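Local coordinates for protein benzoylformate decarboxylase (PDB 4Q9D) that belongs to the thiamine pyrophosphate-dependent enzyme family, with three parallel-sheet alpha/beta regions per chain, four chains in the assembly and a magnesium ion in the model, at residues B[16-21]-B[141-146]; B[59-64]-B[93-98]; B[146-151]-B[155-160]. One frame throughout, in Å; residues are numbered along the deposited sequence.

Interaction 1: residues B[16-21]-B[141-146]; sequences RKLGLT and AFMQAY. With FMT (formic acid), chain G.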
ATOM      1  N   ARG B  16     -20.284  14.521  20.415  1.00 23.08           N
ATOM      2  CA  ARG B  16     -21.140  15.679  20.742  1.00 24.32           C
ATOM      3  C   ARG B  16     -20.295  16.914  21.051  1.00 27.42           C
ATOM      4  O   ARG B  16     -20.564  17.989  20.516  1.00 30.50           O
ATOM      5  CB  ARG B  16     -22.089  15.363  21.925  1.00 24.75           C
ATOM      6  CG  ARG B  16     -23.082  16.481  22.295  1.00 27.48           C
ATOM      7  CD  ARG B  16     -23.939  16.088  23.538  1.00 26.76           C
ATOM      8  NE  ARG B  16     -24.807  14.954  23.228  1.00 24.98           N
ATOM      9  CZ  ARG B  16     -24.623  13.716  23.668  1.00 28.30           C
ATOM     10  NH1 ARG B  16     -23.601  13.434  24.485  1.00 26.21           N
ATOM     11  NH2 ARG B  16     -25.476  12.762  23.304  1.00 23.43           N
ATOM     12  N   LYS B  17     -19.287  16.775  21.918  1.00 23.12           N
ATOM     13  CA  LYS B  17     -18.406  17.914  22.240  1.00 24.32           C
ATOM     14  C   LYS B  17     -17.695  18.482  21.018  1.00 24.92           C
ATOM     15  O   LYS B  17     -17.473  19.682  20.944  1.00 28.99           O
ATOM     16  CB  LYS B  17     -17.362  17.528  23.290  1.00 25.62           C
ATOM     17  CG  LYS B  17     -17.989  17.159  24.660  1.00 30.10           C
ATOM     18  CD  LYS B  17     -16.933  16.666  25.654  1.00 30.00           C
ATOM     19  CE  LYS B  17     -17.580  16.083  26.910  1.00 33.55           C
ATOM     20  NZ  LYS B  17     -16.571  15.396  27.761  1.00 27.20           N
ATOM     21  N   LEU B  18     -17.357  17.619  20.058  1.00 21.65           N
ATOM     22  CA  LEU B  18     -16.660  18.040  18.842  1.00 27.42           C
ATOM     23  C   LEU B  18     -17.616  18.657  17.825  1.00 27.09           C
ATOM     24  O   LEU B  18     -17.177  19.265  16.846  1.00 29.44           O
ATOM     25  CB  LEU B  18     -15.940  16.841  18.191  1.00 23.44           C
ATOM     26  CG  LEU B  18     -14.801  16.265  19.027  1.00 21.78           C
ATOM     27  CD1 LEU B  18     -14.087  15.153  18.282  1.00 22.52           C
ATOM     28  CD2 LEU B  18     -13.826  17.383  19.349  1.00 19.97           C
ATOM     29  N   GLY B  19     -18.919  18.487  18.043  1.00 23.86           N
ATOM     30  CA  GLY B  19     -19.911  18.995  17.105  1.00 26.98           C
ATOM     31  C   GLY B  19     -20.270  18.009  16.009  1.00 27.33           C
ATOM     32  O   GLY B  19     -21.033  18.333  15.085  1.00 25.89           O
ATOM     33  N   LEU B  20     -19.740  16.793  16.115  1.00 24.83           N
ATOM     34  CA  LEU B  20     -20.007  15.751  15.121  1.00 24.35           C
ATOM     35  C   LEU B  20     -21.308  15.016  15.404  1.00 28.87           C
ATOM     36  O   LEU B  20     -21.289  13.836  15.755  1.00 27.04           O
ATOM     37  CB  LEU B  20     -18.846  14.747  15.064  1.00 23.91           C
ATOM     38  CG  LEU B  20     -17.505  15.303  14.556  1.00 25.82           C
ATOM     39  CD1 LEU B  20     -16.389  14.288  14.780  1.00 27.84           C
ATOM     40  CD2 LEU B  20     -17.617  15.653  13.083  1.00 25.72           C
ATOM     41  N   THR B  21     -22.437  15.701  15.226  1.00 24.59           N
ATOM     42  CA  THR B  21     -23.728  15.165  15.678  1.00 26.92           C
ATOM     43  C   THR B  21     -24.640  14.760  14.531  1.00 23.76           C
ATOM     44  O   THR B  21     -25.816  14.427  14.726  1.00 30.05           O
ATOM     45  CB  THR B  21     -24.463  16.166  16.595  1.00 26.75           C
ATOM     46  OG1 THR B  21     -24.557  17.426  15.930  1.00 29.47           O
ATOM     47  CG2 THR B  21     -23.668  16.346  17.908  1.00 25.92           C
ATOM     48  N   ALA B 141      -9.059   7.442  19.045  1.00 17.82           N
ATOM     49  CA  ALA B 141      -8.887   7.323  17.578  1.00 22.89           C
ATOM     50  C   ALA B 141      -9.813   8.292  16.838  1.00 20.93           C
ATOM     51  O   ALA B 141      -9.425   8.928  15.844  1.00 23.76           O
ATOM     52  CB  ALA B 141      -9.145   5.913  17.117  1.00 14.36           C
ATOM     53  N   PHE B 142     -11.030   8.446  17.348  1.00 19.92           N
ATOM     54  CA  PHE B 142     -11.928   9.483  16.824  1.00 16.75           C
ATOM     55  C   PHE B 142     -11.363  10.887  17.019  1.00 18.96           C
ATOM     56  O   PHE B 142     -11.440  11.732  16.110  1.00 23.84           O
ATOM     57  CB  PHE B 142     -13.340   9.348  17.409  1.00 21.43           C
ATOM     58  CG  PHE B 142     -14.207   8.356  16.667  1.00 22.27           C
ATOM     59  CD1 PHE B 142     -14.213   7.005  17.018  1.00 16.71           C
ATOM     60  CD2 PHE B 142     -15.026   8.774  15.638  1.00 21.18           C
ATOM     61  CE1 PHE B 142     -15.024   6.103  16.354  1.00 21.61           C
ATOM     62  CE2 PHE B 142     -15.845   7.851  14.948  1.00 22.73           C
ATOM     63  CZ  PHE B 142     -15.831   6.517  15.310  1.00 20.82           C
ATOM     64  N   MET B 143     -10.772  11.157  18.180  1.00 21.11           N
ATOM     65  CA  MET B 143     -10.226  12.500  18.418  1.00 17.88           C
ATOM     66  C   MET B 143      -9.108  12.743  17.423  1.00 21.27           C
ATOM     67  O   MET B 143      -8.953  13.823  16.862  1.00 23.29           O
ATOM     68  CB  MET B 143      -9.683  12.633  19.857  1.00 17.85           C
ATOM     69  CG  MET B 143      -9.162  14.050  20.154  1.00 14.91           C
ATOM     70  SD  MET B 143     -10.523  15.250  20.180  1.00 22.00           S
ATOM     71  CE  MET B 143     -10.145  16.208  18.705  1.00 18.44           C
ATOM     72  N   GLN B 144      -8.303  11.704  17.226  1.00 19.34           N
ATOM     73  CA  GLN B 144      -7.196  11.774  16.307  1.00 21.60           C
ATOM     74  C   GLN B 144      -7.707  11.943  14.856  1.00 20.25           C
ATOM     75  O   GLN B 144      -7.130  12.730  14.055  1.00 20.64           O
ATOM     76  CB  GLN B 144      -6.330  10.505  16.496  1.00 22.19           C
ATOM     77  CG  GLN B 144      -5.089  10.456  15.686  1.00 30.59           C
ATOM     78  CD  GLN B 144      -4.115   9.327  16.120  1.00 31.92           C
ATOM     79  OE1 GLN B 144      -3.395   8.819  15.289  1.00 38.96           O
ATOM     80  NE2 GLN B 144      -4.035   9.021  17.428  1.00 27.45           N
ATOM     81  N   ALA B 145      -8.791  11.236  14.514  1.00 16.60           N
ATOM     82  CA  ALA B 145      -9.332  11.351  13.158  1.00 23.33           C
ATOM     83  C   ALA B 145      -9.708  12.809  12.891  1.00 24.89           C
ATOM     84  O   ALA B 145      -9.386  13.361  11.830  1.00 22.26           O
ATOM     85  CB  ALA B 145     -10.537  10.441  12.941  1.00 18.21           C
ATOM     86  N   TYR B 146     -10.380  13.421  13.866  1.00 21.22           N
ATOM     87  CA  TYR B 146     -10.783  14.833  13.799  1.00 21.94           C
ATOM     88  C   TYR B 146      -9.556  15.734  13.680  1.00 23.83           C
ATOM     89  O   TYR B 146      -9.542  16.656  12.879  1.00 26.44           O
ATOM     90  CB  TYR B 146     -11.596  15.213  15.072  1.00 25.05           C
ATOM     91  CG  TYR B 146     -12.010  16.692  15.173  1.00 18.18           C
ATOM     92  CD1 TYR B 146     -13.332  17.075  14.958  1.00 14.01           C
ATOM     93  CD2 TYR B 146     -11.092  17.677  15.537  1.00 21.40           C
ATOM     94  CE1 TYR B 146     -13.726  18.405  15.080  1.00 18.29           C
ATOM     95  CE2 TYR B 146     -11.471  19.015  15.650  1.00 22.02           C
ATOM     96  CZ  TYR B 146     -12.782  19.368  15.417  1.00 22.67           C
ATOM     97  OH  TYR B 146     -13.164  20.688  15.530  1.00 25.85           O
TER
HETATM   98  C   FMT G 602     -10.293  22.597  15.944  1.00 29.88           C
HETATM   99  O1  FMT G 602     -11.451  22.437  15.531  1.00 30.15           O
HETATM  100  O2  FMT G 602      -9.849  21.941  16.899  1.00 27.08           O
HETATM  101  O   HOH W   1     -14.945  20.922  17.759  1.00 34.37           O

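Interaction 2: residues B[59-64]-B[93-98]; sequences GFAQAT and TPLIIT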
ATOM      1  N   GLY B  59     -21.008  17.723   0.764  1.00 17.62           N
ATOM      2  CA  GLY B  59     -21.769  18.963   0.619  1.00 18.46           C
ATOM      3  C   GLY B  59     -22.167  19.588   1.956  1.00 21.11           C
ATOM      4  O   GLY B  59     -22.098  20.808   2.126  1.00 20.70           O
ATOM      5  N   PHE B  60     -22.555  18.742   2.913  1.00 21.70           N
ATOM      6  CA  PHE B  60     -22.898  19.188   4.258  1.00 18.29           C
ATOM      7  C   PHE B  60     -21.734  19.884   4.923  1.00 18.28           C
ATOM      8  O   PHE B  60     -21.879  21.006   5.458  1.00 23.08           O
ATOM      9  CB  PHE B  60     -23.357  17.989   5.120  1.00 19.17           C
ATOM     10  CG  PHE B  60     -23.910  18.375   6.506  1.00 24.07           C
ATOM     11  CD1 PHE B  60     -25.242  18.774   6.659  1.00 27.97           C
ATOM     12  CD2 PHE B  60     -23.111  18.288   7.653  1.00 20.72           C
ATOM     13  CE1 PHE B  60     -25.763  19.088   7.927  1.00 21.85           C
ATOM     14  CE2 PHE B  60     -23.625  18.588   8.936  1.00 20.72           C
ATOM     15  CZ  PHE B  60     -24.945  18.991   9.068  1.00 24.94           C
ATOM     16  N   ALA B  61     -20.578  19.222   4.912  1.00 20.89           N
ATOM     17  CA  ALA B  61     -19.366  19.782   5.502  1.00 19.59           C
ATOM     18  C   ALA B  61     -18.948  21.094   4.827  1.00 24.58           C
ATOM     19  O   ALA B  61     -18.495  22.054   5.476  1.00 18.86           O
ATOM     20  CB  ALA B  61     -18.218  18.744   5.416  1.00 18.29           C
ATOM     21  N   GLN B  62     -19.078  21.150   3.506  1.00 21.34           N
ATOM     22  CA  GLN B  62     -18.661  22.367   2.820  1.00 24.99           C
ATOM     23  C   GLN B  62     -19.582  23.542   3.148  1.00 21.25           C
ATOM     24  O   GLN B  62     -19.112  24.644   3.340  1.00 25.38           O
ATOM     25  CB  GLN B  62     -18.606  22.151   1.327  1.00 18.53           C
ATOM     26  CG  GLN B  62     -17.412  21.311   0.897  1.00 18.73           C
ATOM     27  CD  GLN B  62     -17.110  21.448  -0.567  1.00 21.88           C
ATOM     28  OE1 GLN B  62     -16.841  22.560  -1.059  1.00 20.08           O
ATOM     29  NE2 GLN B  62     -17.119  20.312  -1.287  1.00 17.79           N
ATOM     30  N   ALA B  63     -20.888  23.282   3.219  1.00 26.09           N
ATOM     31  CA  ALA B  63     -21.882  24.320   3.514  1.00 26.54           C
ATOM     32  C   ALA B  63     -21.810  24.788   4.969  1.00 31.16           C
ATOM     33  O   ALA B  63     -21.964  25.967   5.248  1.00 24.64           O
ATOM     34  CB  ALA B  63     -23.269  23.816   3.209  1.00 23.28           C
ATOM     35  N   THR B  64     -21.568  23.863   5.896  1.00 24.24           N
ATOM     36  CA  THR B  64     -21.480  24.227   7.308  1.00 22.31           C
ATOM     37  C   THR B  64     -20.089  24.754   7.685  1.00 23.07           C
ATOM     38  O   THR B  64     -19.943  25.404   8.706  1.00 26.44           O
ATOM     39  CB  THR B  64     -21.836  23.043   8.263  1.00 24.36           C
ATOM     40  OG1 THR B  64     -20.989  21.926   7.976  1.00 23.43           O
ATOM     41  CG2 THR B  64     -23.281  22.603   8.092  1.00 18.43           C
ATOM     42  N   THR B  93     -12.074  18.349   1.847  1.00 22.70           N
ATOM     43  CA  THR B  93     -13.196  18.362   2.767  1.00 20.14           C
ATOM     44  C   THR B  93     -12.886  17.507   4.005  1.00 25.15           C
ATOM     45  O   THR B  93     -12.492  16.350   3.864  1.00 19.46           O
ATOM     46  CB  THR B  93     -14.442  17.804   2.085  1.00 24.45           C
ATOM     47  OG1 THR B  93     -14.673  18.534   0.869  1.00 19.75           O
ATOM     48  CG2 THR B  93     -15.679  17.928   3.016  1.00 17.70           C
ATOM     49  N   PRO B  94     -13.047  18.078   5.221  1.00 21.41           N
ATOM     50  CA  PRO B  94     -12.768  17.304   6.445  1.00 17.29           C
ATOM     51  C   PRO B  94     -13.861  16.290   6.764  1.00 26.25           C
ATOM     52  O   PRO B  94     -14.754  16.586   7.539  1.00 29.07           O
ATOM     53  CB  PRO B  94     -12.684  18.383   7.553  1.00 18.47           C
ATOM     54  CG  PRO B  94     -13.614  19.476   7.079  1.00 21.78           C
ATOM     55  CD  PRO B  94     -13.474  19.459   5.517  1.00 21.54           C
ATOM     56  N   LEU B  95     -13.796  15.105   6.168  1.00 22.99           N
ATOM     57  CA  LEU B  95     -14.772  14.074   6.468  1.00 17.56           C
ATOM     58  C   LEU B  95     -14.134  12.989   7.311  1.00 23.35           C
ATOM     59  O   LEU B  95     -13.029  12.543   7.005  1.00 18.90           O
ATOM     60  CB  LEU B  95     -15.327  13.441   5.191  1.00 17.33           C
ATOM     61  CG  LEU B  95     -16.076  14.399   4.249  1.00 24.85           C
ATOM     62  CD1 LEU B  95     -16.598  13.651   3.050  1.00 17.53           C
ATOM     63  CD2 LEU B  95     -17.243  15.066   4.995  1.00 18.71           C
ATOM     64  N   ILE B  96     -14.844  12.536   8.336  1.00 20.01           N
ATOM     65  CA  ILE B  96     -14.413  11.351   9.079  1.00 18.02           C
ATOM     66  C   ILE B  96     -15.226  10.164   8.581  1.00 18.99           C
ATOM     67  O   ILE B  96     -16.435  10.052   8.838  1.00 20.53           O
ATOM     68  CB  ILE B  96     -14.579  11.558  10.590  1.00 18.78           C
ATOM     69  CG1 ILE B  96     -13.721  12.757  11.014  1.00 22.63           C
ATOM     70  CG2 ILE B  96     -14.218  10.264  11.379  1.00 21.28           C
ATOM     71  CD1 ILE B  96     -13.955  13.168  12.430  1.00 31.26           C
ATOM     72  N   ILE B  97     -14.567   9.297   7.820  1.00 19.51           N
ATOM     73  CA  ILE B  97     -15.254   8.158   7.235  1.00 18.94           C
ATOM     74  C   ILE B  97     -15.023   6.956   8.164  1.00 23.60           C
ATOM     75  O   ILE B  97     -13.880   6.619   8.465  1.00 22.68           O
ATOM     76  CB  ILE B  97     -14.712   7.809   5.815  1.00 23.79           C
ATOM     77  CG1 ILE B  97     -14.482   9.067   4.938  1.00 21.31           C
ATOM     78  CG2 ILE B  97     -15.633   6.779   5.138  1.00 17.09           C
ATOM     79  CD1 ILE B  97     -15.763   9.735   4.542  1.00 21.29           C
ATOM     80  N   THR B  98     -16.093   6.322   8.628  1.00 19.96           N
ATOM     81  CA  THR B  98     -15.960   5.108   9.443  1.00 19.81           C
ATOM     82  C   THR B  98     -16.686   3.988   8.764  1.00 22.94           C
ATOM     83  O   THR B  98     -17.645   4.218   8.010  1.00 19.41           O
ATOM     84  CB  THR B  98     -16.527   5.275  10.875  1.00 22.83           C
ATOM     85  OG1 THR B  98     -17.946   5.416  10.829  1.00 23.76           O
ATOM     86  CG2 THR B  98     -15.905   6.502  11.534  1.00 20.44           C
TER

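Interaction 3: residues B[146-151]-B[155-160]; sequences YAVAMQ and GPVFLS. With FMT (formic acid), chain G.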
ATOM      1  N   TYR B 146     -10.380  13.421  13.866  1.00 21.22           N
ATOM      2  CA  TYR B 146     -10.783  14.833  13.799  1.00 21.94           C
ATOM      3  C   TYR B 146      -9.556  15.734  13.680  1.00 23.83           C
ATOM      4  O   TYR B 146      -9.542  16.656  12.879  1.00 26.44           O
ATOM      5  CB  TYR B 146     -11.596  15.213  15.072  1.00 25.05           C
ATOM      6  CG  TYR B 146     -12.010  16.692  15.173  1.00 18.18           C
ATOM      7  CD1 TYR B 146     -13.332  17.075  14.958  1.00 14.01           C
ATOM      8  CD2 TYR B 146     -11.092  17.677  15.537  1.00 21.40           C
ATOM      9  CE1 TYR B 146     -13.726  18.405  15.080  1.00 18.29           C
ATOM     10  CE2 TYR B 146     -11.471  19.015  15.650  1.00 22.02           C
ATOM     11  CZ  TYR B 146     -12.782  19.368  15.417  1.00 22.67           C
ATOM     12  OH  TYR B 146     -13.164  20.688  15.530  1.00 25.85           O
ATOM     13  N   ALA B 147      -8.524  15.462  14.481  1.00 22.05           N
ATOM     14  CA  ALA B 147      -7.297  16.237  14.411  1.00 22.59           C
ATOM     15  C   ALA B 147      -6.660  16.187  13.018  1.00 24.58           C
ATOM     16  O   ALA B 147      -6.241  17.228  12.470  1.00 19.96           O
ATOM     17  CB  ALA B 147      -6.291  15.773  15.491  1.00 19.27           C
ATOM     18  N   VAL B 148      -6.597  14.994  12.430  1.00 24.26           N
ATOM     19  CA  VAL B 148      -5.951  14.867  11.118  1.00 21.63           C
ATOM     20  C   VAL B 148      -6.793  15.553  10.026  1.00 21.19           C
ATOM     21  O   VAL B 148      -6.265  16.305   9.232  1.00 26.29           O
ATOM     22  CB  VAL B 148      -5.693  13.420  10.704  1.00 22.07           C
ATOM     23  CG1 VAL B 148      -5.155  13.367   9.217  1.00 16.80           C
ATOM     24  CG2 VAL B 148      -4.718  12.720  11.696  1.00 14.61           C
ATOM     25  N   ALA B 149      -8.096  15.283  10.022  1.00 18.87           N
ATOM     26  CA  ALA B 149      -9.021  15.866   9.072  1.00 23.21           C
ATOM     27  C   ALA B 149      -8.984  17.396   9.087  1.00 25.63           C
ATOM     28  O   ALA B 149      -9.112  18.021   8.041  1.00 23.69           O
ATOM     29  CB  ALA B 149     -10.479  15.381   9.359  1.00 19.99           C
ATOM     30  N   MET B 150      -8.835  17.983  10.274  1.00 25.57           N
ATOM     31  CA  MET B 150      -9.059  19.415  10.471  1.00 20.60           C
ATOM     32  C   MET B 150      -7.801  20.245  10.347  1.00 23.82           C
ATOM     33  O   MET B 150      -7.892  21.441  10.093  1.00 23.17           O
ATOM     34  CB  MET B 150      -9.730  19.688  11.819  1.00 24.58           C
ATOM     35  CG  MET B 150     -11.190  19.224  11.879  1.00 23.68           C
ATOM     36  SD  MET B 150     -12.240  20.229  10.773  1.00 25.90           S
ATOM     37  CE  MET B 150     -12.361  21.757  11.731  1.00 24.66           C
ATOM     38  N   GLN B 151      -6.631  19.621  10.501  1.00 23.63           N
ATOM     39  CA  GLN B 151      -5.383  20.356  10.326  1.00 20.19           C
ATOM     40  C   GLN B 151      -5.126  20.554   8.838  1.00 23.65           C
ATOM     41  O   GLN B 151      -5.510  19.717   8.022  1.00 21.44           O
ATOM     42  CB  GLN B 151      -4.211  19.674  11.020  1.00 18.07           C
ATOM     43  CG  GLN B 151      -4.394  19.597  12.550  1.00 21.60           C
ATOM     44  CD  GLN B 151      -3.213  18.925  13.231  1.00 24.20           C
ATOM     45  OE1 GLN B 151      -2.620  19.485  14.160  1.00 23.53           O
ATOM     46  NE2 GLN B 151      -2.855  17.720  12.768  1.00 21.62           N
ATOM     47  N   GLY B 155      -8.924  17.320   4.852  1.00 21.72           N
ATOM     48  CA  GLY B 155      -9.206  16.210   3.978  1.00 23.44           C
ATOM     49  C   GLY B 155      -9.846  15.047   4.713  1.00 24.91           C
ATOM     50  O   GLY B 155      -9.973  15.060   5.940  1.00 24.19           O
ATOM     51  N   PRO B 156     -10.274  14.036   3.957  1.00 23.02           N
ATOM     52  CA  PRO B 156     -11.006  12.934   4.595  1.00 18.56           C
ATOM     53  C   PRO B 156     -10.059  11.933   5.254  1.00 20.23           C
ATOM     54  O   PRO B 156      -8.902  11.762   4.833  1.00 19.46           O
ATOM     55  CB  PRO B 156     -11.745  12.280   3.424  1.00 15.85           C
ATOM     56  CG  PRO B 156     -10.818  12.553   2.218  1.00 17.13           C
ATOM     57  CD  PRO B 156     -10.263  13.940   2.481  1.00 17.00           C
ATOM     58  N   VAL B 157     -10.554  11.262   6.288  1.00 18.73           N
ATOM     59  CA  VAL B 157      -9.770  10.207   6.926  1.00 15.69           C
ATOM     60  C   VAL B 157     -10.648   8.979   7.111  1.00 21.80           C
ATOM     61  O   VAL B 157     -11.876   9.080   7.050  1.00 19.52           O
ATOM     62  CB  VAL B 157      -9.182  10.671   8.281  1.00 19.30           C
ATOM     63  CG1 VAL B 157      -8.321  11.935   8.088  1.00 16.69           C
ATOM     64  CG2 VAL B 157     -10.306  10.942   9.265  1.00 20.47           C
ATOM     65  N   PHE B 158     -10.018   7.816   7.331  1.00 18.72           N
ATOM     66  CA  PHE B 158     -10.752   6.562   7.437  1.00 21.16           C
ATOM     67  C   PHE B 158     -10.450   5.829   8.763  1.00 22.55           C
ATOM     68  O   PHE B 158      -9.282   5.638   9.152  1.00 17.95           O
ATOM     69  CB  PHE B 158     -10.425   5.646   6.239  1.00 16.59           C
ATOM     70  CG  PHE B 158     -11.131   4.305   6.278  1.00 22.51           C
ATOM     71  CD1 PHE B 158     -12.468   4.186   5.904  1.00 17.23           C
ATOM     72  CD2 PHE B 158     -10.447   3.160   6.637  1.00 19.72           C
ATOM     73  CE1 PHE B 158     -13.118   2.941   5.908  1.00 22.63           C
ATOM     74  CE2 PHE B 158     -11.090   1.921   6.674  1.00 23.69           C
ATOM     75  CZ  PHE B 158     -12.420   1.805   6.318  1.00 14.67           C
ATOM     76  N   LEU B 159     -11.508   5.389   9.430  1.00 18.85           N
ATOM     77  CA  LEU B 159     -11.383   4.615  10.669  1.00 20.21           C
ATOM     78  C   LEU B 159     -12.217   3.377  10.540  1.00 17.41           C
ATOM     79  O   LEU B 159     -13.411   3.463  10.262  1.00 18.50           O
ATOM     80  CB  LEU B 159     -11.957   5.404  11.840  1.00 24.09           C
ATOM     81  CG  LEU B 159     -11.056   6.182  12.781  1.00 34.23           C
ATOM     82  CD1 LEU B 159     -11.953   6.774  13.871  1.00 28.51           C
ATOM     83  CD2 LEU B 159     -10.026   5.240  13.411  1.00 35.60           C
ATOM     84  N   SER B 160     -11.596   2.229  10.764  1.00 21.28           N
ATOM     85  CA  SER B 160     -12.269   0.942  10.702  1.00 18.77           C
ATOM     86  C   SER B 160     -12.440   0.455  12.147  1.00 18.95           C
ATOM     87  O   SER B 160     -11.448   0.407  12.887  1.00 19.22           O
ATOM     88  CB  SER B 160     -11.372  -0.046   9.985  1.00 15.94           C
ATOM     89  OG  SER B 160     -12.049  -1.284   9.851  1.00 21.25           O
TER
HETATM   90  C   FMT G 602     -10.293  22.597  15.944  1.00 29.88           C
HETATM   91  O1  FMT G 602     -11.451  22.437  15.531  1.00 30.15           O
HETATM   92  O2  FMT G 602      -9.849  21.941  16.899  1.00 27.08           O

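Interaction 1: residues B[16-21]-B[141-146]
Leu18, at the end of helix 7-18, faces Tyr146 of helix 138-150 with the two CA atoms 8.4 Å apart. Both helices pack over the same face of the six-stranded parallel sheet of the N-terminal alpha/beta domain. Gly19 closes helix 7-18 in a Schellman motif at positive phi (89°), after which Leu20 sits at the centre of an inverse gamma turn. Across the gap the contact is apolar. Leu18 spreads both methyls: CD1 lies 3.9 Å from Tyr146 CD1, and CD2, over one face of that ring, comes 3.9 Å from Met143 CE. The Met143 chain turns at CB-CG (chi2 68°) and again at CG-SD, which brings SD and CE against the methyls of Leu18. Leu20 approaches from another direction, at the ring edge, with CD1 4.1 Å from Tyr146 CD1, and is backed by Ile96 of the sheet. The aromatic side chain stands with CG anti to its own amide nitrogen (chi1 176°), which sets the ring beside Leu18 and Leu20. One water spans the two segments, donating to Leu18 O at 2.9 Å and to Tyr146 OH, also at 2.9 Å.

Interaction 2: residues B[59-64]-B[93-98]
Ala61 carries the apolar part of this contact, between helix 50-64 and the entry to strand 95-101. Its CB points at the other segment and meets two methyls, Thr93 CG2 at 3.6 Å and Leu95 CD2 at 3.8 Å. For Thr93 the first torsion explains the division of labour: at chi1 -54° CG2 is anti to the backbone N and reaches the alanine, while OG1 turns to the polar side. The backbones are nearest at Gln62 and Thr93, with CA atoms 6.8 Å apart.

The polar part is indirect. Gln62 NE2 and Thr93 OG1 are 3.7 Å apart, too far for a bond, and the two side chains cross at about a right angle; each is instead hydrogen-bonded to Asp58 OD1, which thus bridges helix and loop. Gln62 OE1 accepts from Arg239 and Arg213, tying this helix to the central region of the chain. A further bond, Thr64 OG1 to Phe60 O at 2.8 Å, is internal to the helix.

Such helix-on-strand packing belongs to a parallel alpha/beta fold: helix 50-64 is the beta-alpha-beta connection between strands 43-46 and 68-72, laid against the sheet, with Leu95 CD2 reaching the helix at Ala61.

Interaction 3: residues B[146-151]-B[155-160]
The flat group at this contact is the Ala149 carbonyl, which Gly155 N approaches in plane on a lone pair; the Tyr146 ring, on the same helix, points away from the strand. Met150 CG lies 3.7 Å above that ring's plane, over its centre and on the face opposite Leu18. At the phenol edge, in plane, sits formic acid, also bonded to Val179 N; its 2.4 Å approach from O1 to Tyr146 OH is too short to take at face value.

The bond across the segments, Gly155 N to Ala149 O, is long at 3.3 Å but reasonably straight, with 153° at the hydrogen. A CA-H...O contact runs the other way, from Ala149 CA to Gly155 O at 3.4 Å. Beside this pairing, Val148 CG1, placed anti to the backbone N (chi1 173°), meets Val157 CG1 at 3.7 Å; the two valines cross obliquely. Val157 CG1 also lies 4.3 Å from Ala149 CB. Gln151 and Val148 face a second subunit, where Gln151 bonds to Ser305 and Pro302 of that neighbouring chain.

This is the tight return from helix 138-150 to strand 157-162 in a beta-alpha-beta unit. Chemically, two carbonyls of the last turn have donors, Ala149 O the Gly155 amide and Val148 O Lys127 NZ; the lysine's positive charge would be expected to ease the negative end of the helix.

How the interactions relate
Interactions 1 and 3 share Tyr146 and helix 138-150, their centres about 10 Å apart, and both reach the same formic acid. Interaction 2 lies on the other face of the sheet, where helix 50-64 meets Leu95, while Ile96 points the opposite way: its CD1 is 3.6 Å from Leu20 CD1 and 3.8 Å from Tyr146 CA. Strands 95-101 and 157-162 are neighbours, so interactions 2 and 3 join through backbone bonds, Ile97 N to Val157 O and Leu159 N to Ile97 O, both 2.8 Å. All three describe one three-layer alpha/beta/alpha sandwich, helices 7-18 and 138-150 on one face, helix 50-64 on the other. The magnesium ligands Asp434, Asn461 and Glu463 belong to none of these segments.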